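Local coordinates for protein acyl-ACP thioesterase (Bacteroides thetaiotaomicron, PDB 2ESS) that probably hydrolyses the thioester of fatty acyl chains carried on acyl carrier protein, and binds calcium, at residues 13-18 / 77-82; 57-62 / 117-122; 152-157 / 240-245. One frame throughout, in Å; residues are numbered along the deposited sequence. Where two conformers were deposited one is given.

In the fold
All three contacts reach the same long antiparallel sheet, at well separated places. Contacts 1 and 2 lie within the N-terminal HotDog domain, and their segments alternate along the chain. Contact 1 joins strands 9-14 and 78-88, contact 2 joins strands 58-69 and 106-118, and their centres are about 32 Å apart. Contact 3 belongs to the C-terminal HotDog domain and lays a loop on strand 238-247. Contact 1 is partly buried and combines backbone bonds with aromatic packing. Contact 2 is a surface contact, rich in asparagine amides and with a bridging water. Contact 3 is partly buried too, but apolar packing replaces hydrogen bonds between its segments.

Contact 1: 13-18 / 77-82; sequences FVAEPF and EKFSVQ
Phe13 and Phe79 face each other as a hydrogen-bonded antiparallel pair between strands 9-14 and 78-88. Phe13 N donates to Phe79 O over 2.8 Å, nearly in line with that carbonyl. Phe79 N answers to Phe13 O over 3.0 Å, but from above the carbonyl plane. Beyond them, Ala15 N donates to Glu77 O over 2.9 Å. Val14 and Lys78 form the non-hydrogen-bonded pair in between. Their side chains lie on the other face of the sheet from the two phenylalanines and touch only loosely.

The Phe13 side chain carries most of the packing. Its CB sits over one face of the Phe79 ring, 3.7 Å from the centroid and displaced toward the rim. This is a CH-pi contact, and the nearest ring atom to Phe13 CB is Phe79 CZ at 3.5 Å. Next, CG passes by Phe79 CZ and CE2. CD2 is about equally near Phe79 CE2 and the CG2 methyl of Val81. Further out, Phe13 CE2 meets Val81 CG2 at 3.7 Å. The two rings are oblique to each other, with their planes 33° apart. Phe79 CG stands between its own backbone N and carbonyl carbon (chi1 70°). This brings the ring back against Phe13 CB and turns an edge toward Ala15 N.

The Phe13 ring also meets His34, while Phe79 packs on the loop residues Leu26 and Pro73. The Glu77 carboxylate accepts from Tyr74 N and makes a salt bridge with Lys102. Strand 9-14 is the outermost strand of the sheet within this chain, paired antiparallel to 78-88. With Phe13 and Val81 packed on helix 28-45, it fits the HotDog fold, in which a sheet wraps around a central helix.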
loop_
_atom_site.group_PDB
_atom_site.type_symbol
_atom_site.label_atom_id
_atom_site.label_comp_id
_atom_site.label_asym_id
_atom_site.label_seq_id
_atom_site.Cartn_x
_atom_site.Cartn_y
_atom_site.Cartn_z
ATOM N N PHE A 13 13.670 -0.588 6.890
ATOM C CA PHE A 13 12.213 -0.547 6.975
ATOM C C PHE A 13 11.682 -1.163 8.268
ATOM O O PHE A 13 12.394 -1.853 8.980
ATOM C CB PHE A 13 11.619 -1.288 5.796
ATOM C CG PHE A 13 12.053 -0.761 4.488
ATOM C CD1 PHE A 13 11.522 0.427 4.015
ATOM C CD2 PHE A 13 13.028 -1.407 3.744
ATOM C CE1 PHE A 13 11.944 0.949 2.798
ATOM C CE2 PHE A 13 13.441 -0.899 2.509
ATOM C CZ PHE A 13 12.903 0.273 2.039
ATOM N N VAL A 14 10.419 -0.893 8.545
ATOM C CA VAL A 14 9.670 -1.609 9.582
ATOM C C VAL A 14 8.399 -2.154 8.932
ATOM O O VAL A 14 7.742 -1.423 8.179
ATOM C CB VAL A 14 9.283 -0.667 10.733
ATOM C CG1 VAL A 14 8.483 -1.422 11.801
ATOM C CG2 VAL A 14 10.523 -0.034 11.344
ATOM N N ALA A 15 8.029 -3.408 9.227
ATOM C CA ALA A 15 6.781 -4.000 8.716
ATOM C C ALA A 15 5.518 -3.402 9.415
ATOM O O ALA A 15 5.204 -3.719 10.556
ATOM C CB ALA A 15 6.815 -5.517 8.874
ATOM N N GLU A 16 4.792 -2.551 8.706
ATOM C CA GLU A 16 3.628 -1.872 9.272
ATOM C C GLU A 16 2.380 -2.765 9.223
ATOM O O GLU A 16 2.243 -3.623 8.312
ATOM C CB GLU A 16 3.309 -0.587 8.473
ATOM C CG GLU A 16 4.488 0.333 8.163
ATOM C CD GLU A 16 4.187 1.339 7.002
ATOM O OE1 GLU A 16 3.008 1.412 6.528
ATOM O OE2 GLU A 16 5.142 2.036 6.556
ATOM N N PRO A 17 1.420 -2.533 10.150
ATOM C CA PRO A 17 0.202 -3.345 10.290
ATOM C C PRO A 17 -0.681 -3.442 9.057
ATOM O O PRO A 17 -1.339 -4.473 8.828
ATOM C CB PRO A 17 -0.562 -2.619 11.415
ATOM C CG PRO A 17 0.485 -1.924 12.174
ATOM C CD PRO A 17 1.461 -1.468 11.175
ATOM N N PHE A 18 -0.712 -2.395 8.246
ATOM C CA PHE A 18 -1.541 -2.440 7.033
ATOM C C PHE A 18 -0.806 -3.029 5.854
ATOM O O PHE A 18 -1.334 -3.081 4.752
ATOM C CB PHE A 18 -2.124 -1.039 6.730
ATOM C CG PHE A 18 -3.084 -0.558 7.776
ATOM C CD1 PHE A 18 -4.065 -1.401 8.276
ATOM C CD2 PHE A 18 -3.004 0.716 8.284
ATOM C CE1 PHE A 18 -4.929 -0.978 9.252
ATOM C CE2 PHE A 18 -3.879 1.130 9.260
ATOM C CZ PHE A 18 -4.835 0.281 9.737
ATOM N N GLU A 77 8.495 -5.682 12.944
ATOM C CA GLU A 77 9.916 -5.971 12.919
ATOM C C GLU A 77 10.616 -5.056 11.940
ATOM O O GLU A 77 10.072 -4.705 10.897
ATOM C CB GLU A 77 10.188 -7.392 12.471
ATOM C CG GLU A 77 9.695 -8.455 13.368
ATOM C CD GLU A 77 10.183 -9.849 12.936
ATOM O OE1 GLU A 77 10.498 -10.097 11.705
ATOM O OE2 GLU A 77 10.244 -10.694 13.853
ATOM N N LYS A 78 11.843 -4.703 12.286
ATOM C CA LYS A 78 12.738 -4.063 11.369
ATOM C C LYS A 78 13.209 -5.087 10.364
ATOM O O LYS A 78 13.332 -6.277 10.667
ATOM C CB LYS A 78 13.951 -3.514 12.102
ATOM C CG LYS A 78 13.646 -2.324 13.009
ATOM C CD LYS A 78 14.905 -1.934 13.797
ATOM C CE LYS A 78 14.596 -0.939 14.895
ATOM N NZ LYS A 78 15.700 -0.923 15.892
ATOM N N PHE A 79 13.478 -4.593 9.175
ATOM C CA PHE A 79 14.116 -5.344 8.134
ATOM C C PHE A 79 14.848 -4.396 7.211
ATOM O O PHE A 79 14.698 -3.185 7.294
ATOM C CB PHE A 79 13.124 -6.268 7.392
ATOM C CG PHE A 79 12.112 -5.564 6.516
ATOM C CD1 PHE A 79 10.934 -5.060 7.064
ATOM C CD2 PHE A 79 12.301 -5.467 5.130
ATOM C CE1 PHE A 79 9.971 -4.434 6.287
ATOM C CE2 PHE A 79 11.323 -4.857 4.332
ATOM C CZ PHE A 79 10.162 -4.347 4.906
ATOM N N SER A 80 15.681 -4.943 6.351
ATOM C CA SER A 80 16.362 -4.090 5.385
ATOM C C SER A 80 16.491 -4.764 4.031
ATOM O O SER A 80 16.359 -5.999 3.908
ATOM C CB SER A 80 17.721 -3.639 5.940
ATOM O OG SER A 80 18.509 -4.751 6.176
ATOM N N VAL A 81 16.715 -3.919 3.035
ATOM C CA VAL A 81 16.900 -4.344 1.670
ATOM C C VAL A 81 18.256 -3.826 1.199
ATOM O O VAL A 81 18.599 -2.640 1.384
ATOM C CB VAL A 81 15.777 -3.795 0.788
ATOM C CG1 VAL A 81 16.031 -4.115 -0.706
ATOM C CG2 VAL A 81 14.417 -4.289 1.273
ATOM N N GLN A 82 19.030 -4.710 0.590
ATOM C CA GLN A 82 20.256 -4.330 -0.111
ATOM C C GLN A 82 19.990 -4.542 -1.597
ATOM O O GLN A 82 19.305 -5.483 -1.979
ATOM C CB GLN A 82 21.441 -5.177 0.331
ATOM C CG GLN A 82 22.028 -4.775 1.662
ATOM C CD GLN A 82 22.991 -5.789 2.187
ATOM O OE1 GLN A 82 23.070 -6.902 1.692
ATOM N NE2 GLN A 82 23.731 -5.410 3.193
#

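Contact 2: 57-62 / 117-122; sequences NYTWVL and INLNTR
Asn57 and Asn120 set their amides at nearly a right angle, 88° between planes. Asn57 ND2 donates to Asn120 OD1 over 2.8 Å. The bond stays in the Asn57 amide plane but reaches OD1 from directly above the Asn120 carbonyl plane, so it uses no lone pair. The Tyr58 ring and the Asn118 amide are likewise close to perpendicular; Tyr58 CE1 is 3.9 Å from Asn118 ND2.

Asn118 CG is anti to the backbone N (chi1 -176°), which carries the amide over the following turn. Asn120 N donates to Asn118 OD1 over 2.8 Å, an Asx turn; the longer bond from Thr121 N comes from the opposite face and makes an Asx motif. A water accepts from both Asn118 ND2 and Asn57 ND2. With an alanine here, both turn N-H groups would probably lack this acceptor, and the water would lose one of its two donors.

Thr59 and Leu119 cross at about a right angle, with Thr59 CG2 tight against Leu119 CD2 at 3.4 Å. Thr59 and Ile117 are the hydrogen-bonded antiparallel pair and exchange two bonds; just past the strand end Leu119 N gives Asn57 O a nearly straight bond of 2.7 Å. Asn57, with positive phi, is also the C-prime residue of the Schellman motif ending helix 50-55. Polar amides and water thus close this surface end of the strand pair, alongside apolar packing of Thr59 and Val61 with Ile117 and Leu119.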
loop_
_atom_site.group_PDB
_atom_site.type_symbol
_atom_site.label_atom_id
_atom_site.label_comp_id
_atom_site.label_asym_id
_atom_site.label_seq_id
_atom_site.Cartn_x
_atom_site.Cartn_y
_atom_site.Cartn_z
ATOM N N ASN A 57 16.050 11.109 -23.524
ATOM C CA ASN A 57 14.929 10.478 -24.231
ATOM C C ASN A 57 14.863 8.965 -24.120
ATOM O O ASN A 57 14.332 8.300 -25.024
ATOM C CB ASN A 57 14.822 10.883 -25.713
ATOM C CG ASN A 57 13.376 11.068 -26.161
ATOM O OD1 ASN A 57 12.494 11.340 -25.346
ATOM N ND2 ASN A 57 13.135 10.942 -27.461
ATOM N N TYR A 58 15.413 8.441 -23.029
ATOM C CA TYR A 58 15.286 7.033 -22.684
ATOM C C TYR A 58 14.515 6.884 -21.405
ATOM O O TYR A 58 14.309 7.866 -20.656
ATOM C CB TYR A 58 16.660 6.403 -22.533
ATOM C CG TYR A 58 17.394 6.422 -23.810
ATOM C CD1 TYR A 58 17.118 5.480 -24.790
ATOM C CD2 TYR A 58 18.334 7.399 -24.078
ATOM C CE1 TYR A 58 17.772 5.499 -25.995
ATOM C CE2 TYR A 58 18.980 7.436 -25.291
ATOM C CZ TYR A 58 18.702 6.477 -26.239
ATOM O OH TYR A 58 19.348 6.491 -27.451
ATOM N N THR A 59 14.062 5.651 -21.138
ATOM C CA THR A 59 13.562 5.332 -19.810
ATOM C C THR A 59 13.828 3.859 -19.500
ATOM O O THR A 59 14.247 3.114 -20.370
ATOM C CB THR A 59 12.049 5.665 -19.603
ATOM O OG1 THR A 59 11.780 5.701 -18.211
ATOM C CG2 THR A 59 11.129 4.597 -20.277
ATOM N N TRP A 60 13.620 3.484 -18.248
ATOM C CA TRP A 60 13.735 2.112 -17.786
ATOM C C TRP A 60 12.362 1.484 -17.720
ATOM O O TRP A 60 11.414 2.151 -17.303
ATOM C CB TRP A 60 14.294 2.089 -16.367
ATOM C CG TRP A 60 15.719 2.510 -16.235
ATOM C CD1 TRP A 60 16.188 3.592 -15.547
ATOM C CD2 TRP A 60 16.872 1.814 -16.721
ATOM N NE1 TRP A 60 17.563 3.631 -15.602
ATOM C CE2 TRP A 60 18.011 2.536 -16.288
ATOM C CE3 TRP A 60 17.061 0.629 -17.442
ATOM C CZ2 TRP A 60 19.307 2.148 -16.621
ATOM C CZ3 TRP A 60 18.354 0.231 -17.753
ATOM C CH2 TRP A 60 19.457 0.996 -17.351
ATOM N N VAL A 61 12.267 0.215 -18.132
ATOM C CA VAL A 61 11.031 -0.546 -17.950
ATOM C C VAL A 61 11.350 -1.890 -17.321
ATOM O O VAL A 61 12.260 -2.566 -17.729
ATOM C CB VAL A 61 10.225 -0.735 -19.266
ATOM C CG1 VAL A 61 9.606 0.585 -19.700
ATOM C CG2 VAL A 61 11.085 -1.307 -20.374
ATOM N N LEU A 62 10.565 -2.247 -16.308
ATOM C CA LEU A 62 10.712 -3.496 -15.590
ATOM C C LEU A 62 10.106 -4.594 -16.434
ATOM O O LEU A 62 8.915 -4.544 -16.768
ATOM C CB LEU A 62 9.980 -3.448 -14.243
ATOM C CG LEU A 62 10.006 -4.717 -13.371
ATOM C CD1 LEU A 62 11.457 -5.118 -13.009
ATOM C CD2 LEU A 62 9.157 -4.468 -12.106
ATOM N N ILE A 117 14.474 1.796 -23.031
ATOM C CA ILE A 117 13.824 2.054 -24.317
ATOM C C ILE A 117 13.868 3.535 -24.658
ATOM O O ILE A 117 13.805 4.398 -23.762
ATOM C CB ILE A 117 12.343 1.553 -24.358
ATOM C CG1 ILE A 117 11.435 2.366 -23.457
ATOM C CG2 ILE A 117 12.237 0.070 -23.945
ATOM C CD1 ILE A 117 10.003 2.340 -23.912
ATOM N N ASN A 118 13.981 3.808 -25.954
ATOM C CA ASN A 118 13.853 5.151 -26.478
ATOM C C ASN A 118 12.405 5.597 -26.358
ATOM O O ASN A 118 11.483 4.859 -26.718
ATOM C CB ASN A 118 14.331 5.187 -27.925
ATOM C CG ASN A 118 14.302 6.575 -28.501
ATOM O OD1 ASN A 118 13.248 7.103 -28.780
ATOM N ND2 ASN A 118 15.455 7.170 -28.661
ATOM N N LEU A 119 12.178 6.795 -25.829
ATOM C CA LEU A 119 10.800 7.269 -25.610
ATOM C C LEU A 119 10.057 7.771 -26.875
ATOM O O LEU A 119 8.833 7.902 -26.869
ATOM C CB LEU A 119 10.788 8.378 -24.565
ATOM C CG LEU A 119 11.137 8.038 -23.136
ATOM C CD1 LEU A 119 11.186 9.373 -22.311
ATOM C CD2 LEU A 119 10.163 7.033 -22.487
ATOM N N ASN A 120 10.767 8.088 -27.938
ATOM C CA ASN A 120 10.095 8.515 -29.153
ATOM C C ASN A 120 9.521 7.319 -29.908
ATOM O O ASN A 120 8.369 7.336 -30.354
ATOM C CB ASN A 120 11.030 9.277 -30.088
ATOM C CG ASN A 120 11.090 10.778 -29.776
ATOM O OD1 ASN A 120 10.623 11.237 -28.732
ATOM N ND2 ASN A 120 11.686 11.541 -30.685
ATOM N N THR A 121 10.349 6.299 -30.059
ATOM C CA THR A 121 10.085 5.234 -30.997
ATOM C C THR A 121 9.519 4.015 -30.279
ATOM O O THR A 121 9.055 3.088 -30.930
ATOM C CB THR A 121 11.395 4.813 -31.667
ATOM O OG1 THR A 121 12.297 4.381 -30.650
ATOM C CG2 THR A 121 12.000 5.956 -32.434
ATOM N N ARG A 122 9.508 4.072 -28.942
ATOM C CA ARG A 122 9.374 2.925 -28.019
ATOM C C ARG A 122 10.273 1.719 -28.348
ATOM O O ARG A 122 9.980 0.587 -27.967
ATOM C CB ARG A 122 7.899 2.530 -27.735
ATOM C CG ARG A 122 6.985 2.297 -28.919
ATOM C CD ARG A 122 7.403 1.086 -29.783
ATOM N NE ARG A 122 7.384 -0.213 -29.100
ATOM C CZ ARG A 122 6.297 -0.973 -28.949
ATOM N NH1 ARG A 122 5.107 -0.569 -29.399
ATOM N NH2 ARG A 122 6.402 -2.146 -28.335
HETATM O O HOH W 1 15.636 10.147 -29.078
#

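Contact 3: 152-157 / 240-245; sequences IKVTSN and VCRSKV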
loop_
_atom_site.group_PDB
_atom_site.type_symbol
_atom_site.label_atom_id
_atom_site.label_comp_id
_atom_site.label_asym_id
_atom_site.label_seq_id
_atom_site.Cartn_x
_atom_site.Cartn_y
_atom_site.Cartn_z
ATOM N N ILE A 152 7.708 -17.745 -18.772
ATOM C CA ILE A 152 6.723 -18.560 -18.055
ATOM C C ILE A 152 5.712 -19.092 -19.065
ATOM O O ILE A 152 5.165 -18.327 -19.851
ATOM C CB ILE A 152 5.996 -17.690 -17.040
ATOM C CG1 ILE A 152 7.007 -17.086 -16.044
ATOM C CG2 ILE A 152 4.840 -18.462 -16.415
ATOM C CD1 ILE A 152 6.530 -15.894 -15.236
ATOM N N LYS A 153 5.471 -20.394 -19.065
ATOM C CA LYS A 153 4.487 -20.972 -19.977
ATOM C C LYS A 153 3.140 -21.212 -19.264
ATOM O O LYS A 153 3.121 -21.761 -18.171
ATOM C CB LYS A 153 5.015 -22.285 -20.565
ATOM C CG LYS A 153 4.046 -22.995 -21.548
ATOM N N VAL A 154 2.039 -20.794 -19.882
ATOM C CA VAL A 154 0.685 -21.039 -19.347
ATOM C C VAL A 154 -0.203 -21.657 -20.441
ATOM O O VAL A 154 -0.457 -21.042 -21.463
ATOM C CB VAL A 154 0.056 -19.732 -18.795
ATOM C CG1 VAL A 154 -1.320 -19.984 -18.180
ATOM C CG2 VAL A 154 1.008 -19.058 -17.769
ATOM N N THR A 155 -0.657 -22.883 -20.230
ATOM C CA THR A 155 -1.404 -23.618 -21.263
ATOM C C THR A 155 -2.919 -23.387 -21.207
ATOM O O THR A 155 -3.583 -23.390 -22.254
ATOM C CB THR A 155 -1.141 -25.146 -21.164
ATOM O OG1 THR A 155 0.242 -25.408 -21.415
ATOM C CG2 THR A 155 -2.005 -25.944 -22.172
ATOM N N SER A 156 -3.471 -23.214 -20.004
ATOM C CA SER A 156 -4.932 -23.081 -19.843
ATOM C C SER A 156 -5.506 -21.890 -20.621
ATOM O O SER A 156 -4.915 -20.801 -20.627
ATOM C CB SER A 156 -5.290 -22.934 -18.354
ATOM O OG SER A 156 -6.640 -22.525 -18.175
ATOM N N ASN A 157 -6.651 -22.090 -21.267
ATOM C CA ASN A 157 -7.362 -20.984 -21.920
ATOM C C ASN A 157 -8.787 -20.813 -21.372
ATOM O O ASN A 157 -9.650 -20.215 -22.019
ATOM C CB ASN A 157 -7.353 -21.142 -23.448
ATOM C CG ASN A 157 -7.800 -22.514 -23.906
ATOM O OD1 ASN A 157 -8.369 -23.300 -23.139
ATOM N ND2 ASN A 157 -7.538 -22.813 -25.171
ATOM N N VAL A 240 -1.089 -9.402 -20.625
ATOM C CA VAL A 240 -0.424 -8.270 -19.972
ATOM C C VAL A 240 0.657 -8.679 -18.968
ATOM O O VAL A 240 1.641 -7.954 -18.796
ATOM C CB VAL A 240 -1.427 -7.262 -19.333
ATOM C CG1 VAL A 240 -2.290 -6.656 -20.468
ATOM C CG2 VAL A 240 -2.288 -7.922 -18.232
ATOM N N CYS A 241 0.477 -9.801 -18.285
ATOM C CA CYS A 241 1.569 -10.327 -17.467
ATOM C C CYS A 241 1.413 -11.805 -17.246
ATOM O O CYS A 241 0.352 -12.361 -17.489
ATOM C CB CYS A 241 1.705 -9.574 -16.161
ATOM S SG CYS A 241 0.327 -9.633 -15.096
ATOM N N ARG A 242 2.500 -12.428 -16.794
ATOM C CA ARG A 242 2.538 -13.817 -16.388
ATOM C C ARG A 242 3.252 -13.863 -15.051
ATOM O O ARG A 242 4.039 -12.938 -14.706
ATOM C CB ARG A 242 3.249 -14.703 -17.433
ATOM C CG ARG A 242 2.446 -14.860 -18.706
ATOM C CD ARG A 242 3.072 -15.798 -19.745
ATOM N NE ARG A 242 4.014 -15.017 -20.485
ATOM C CZ ARG A 242 3.826 -14.524 -21.698
ATOM N NH1 ARG A 242 2.731 -14.765 -22.413
ATOM N NH2 ARG A 242 4.792 -13.786 -22.197
ATOM N N SER A 243 2.970 -14.938 -14.312
ATOM C CA SER A 243 3.471 -15.125 -12.976
ATOM C C SER A 243 3.672 -16.592 -12.681
ATOM O O SER A 243 3.008 -17.468 -13.246
ATOM C CB SER A 243 2.508 -14.484 -11.963
ATOM O OG SER A 243 2.924 -14.689 -10.625
ATOM N N LYS A 244 4.643 -16.846 -11.815
ATOM C CA LYS A 244 4.871 -18.155 -11.267
ATOM C C LYS A 244 4.898 -18.028 -9.738
ATOM O O LYS A 244 5.530 -17.128 -9.176
ATOM C CB LYS A 244 6.155 -18.721 -11.822
ATOM C CG LYS A 244 6.433 -20.149 -11.455
ATOM C CD LYS A 244 7.803 -20.592 -11.961
ATOM C CE LYS A 244 7.876 -20.570 -13.468
ATOM N NZ LYS A 244 9.025 -21.353 -13.977
ATOM N N VAL A 245 4.162 -18.913 -9.084
ATOM C CA VAL A 245 4.000 -18.907 -7.624
ATOM C C VAL A 245 4.324 -20.307 -7.162
ATOM O O VAL A 245 3.702 -21.291 -7.612
ATOM C CB VAL A 245 2.579 -18.525 -7.197
ATOM C CG1 VAL A 245 2.560 -18.187 -5.723
ATOM C CG2 VAL A 245 2.035 -17.340 -7.969
#
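Ile152 and Arg242 come closest in the backbone, with CA atoms 6.5 Å apart, and no hydrogen bond or beta bridge joins the loop 152-157 to the strand 240-245. Contact is made by side chains against each other and against backbone atoms. Ile152 points at the strand and lies along its backbone. Its CB is 4.1 Å from Arg242 CB. Its CD1 reaches the peptide link after Arg242, 3.8 Å from Ser243 N. Its other branch ends with CG2 at 3.8 Å from Ser243 O. Lys244 adds the aliphatic part of its chain beside Ile152.

The Arg242 chain passes across the loop at Ile152 O. Extended at chi2, it brings Arg242 CD 3.3 Å from Ile152 O; the bend at chi3 (-84°) then turns NE and the guanidinium. Arg242 NE is 3.6 Å from the same Ile152 O, but this is not a hydrogen bond. Val154 CG2 lies loosely near the same CD. The guanidinium has a weak, long ion pair with Glu231 through NH1.

Ser243 OG bonds to Glu203 O, and its side chain touches helix 178-186. The loop thus lies on the face of strand 238-247 that carries Arg242 and Lys244, the other face from Ser243. Asp221 and His229 bind the loop's backbone. Between the two segments, contact depends on apolar shape and the methylene parts of charged side chains, not on paired charges or shared backbone bonds.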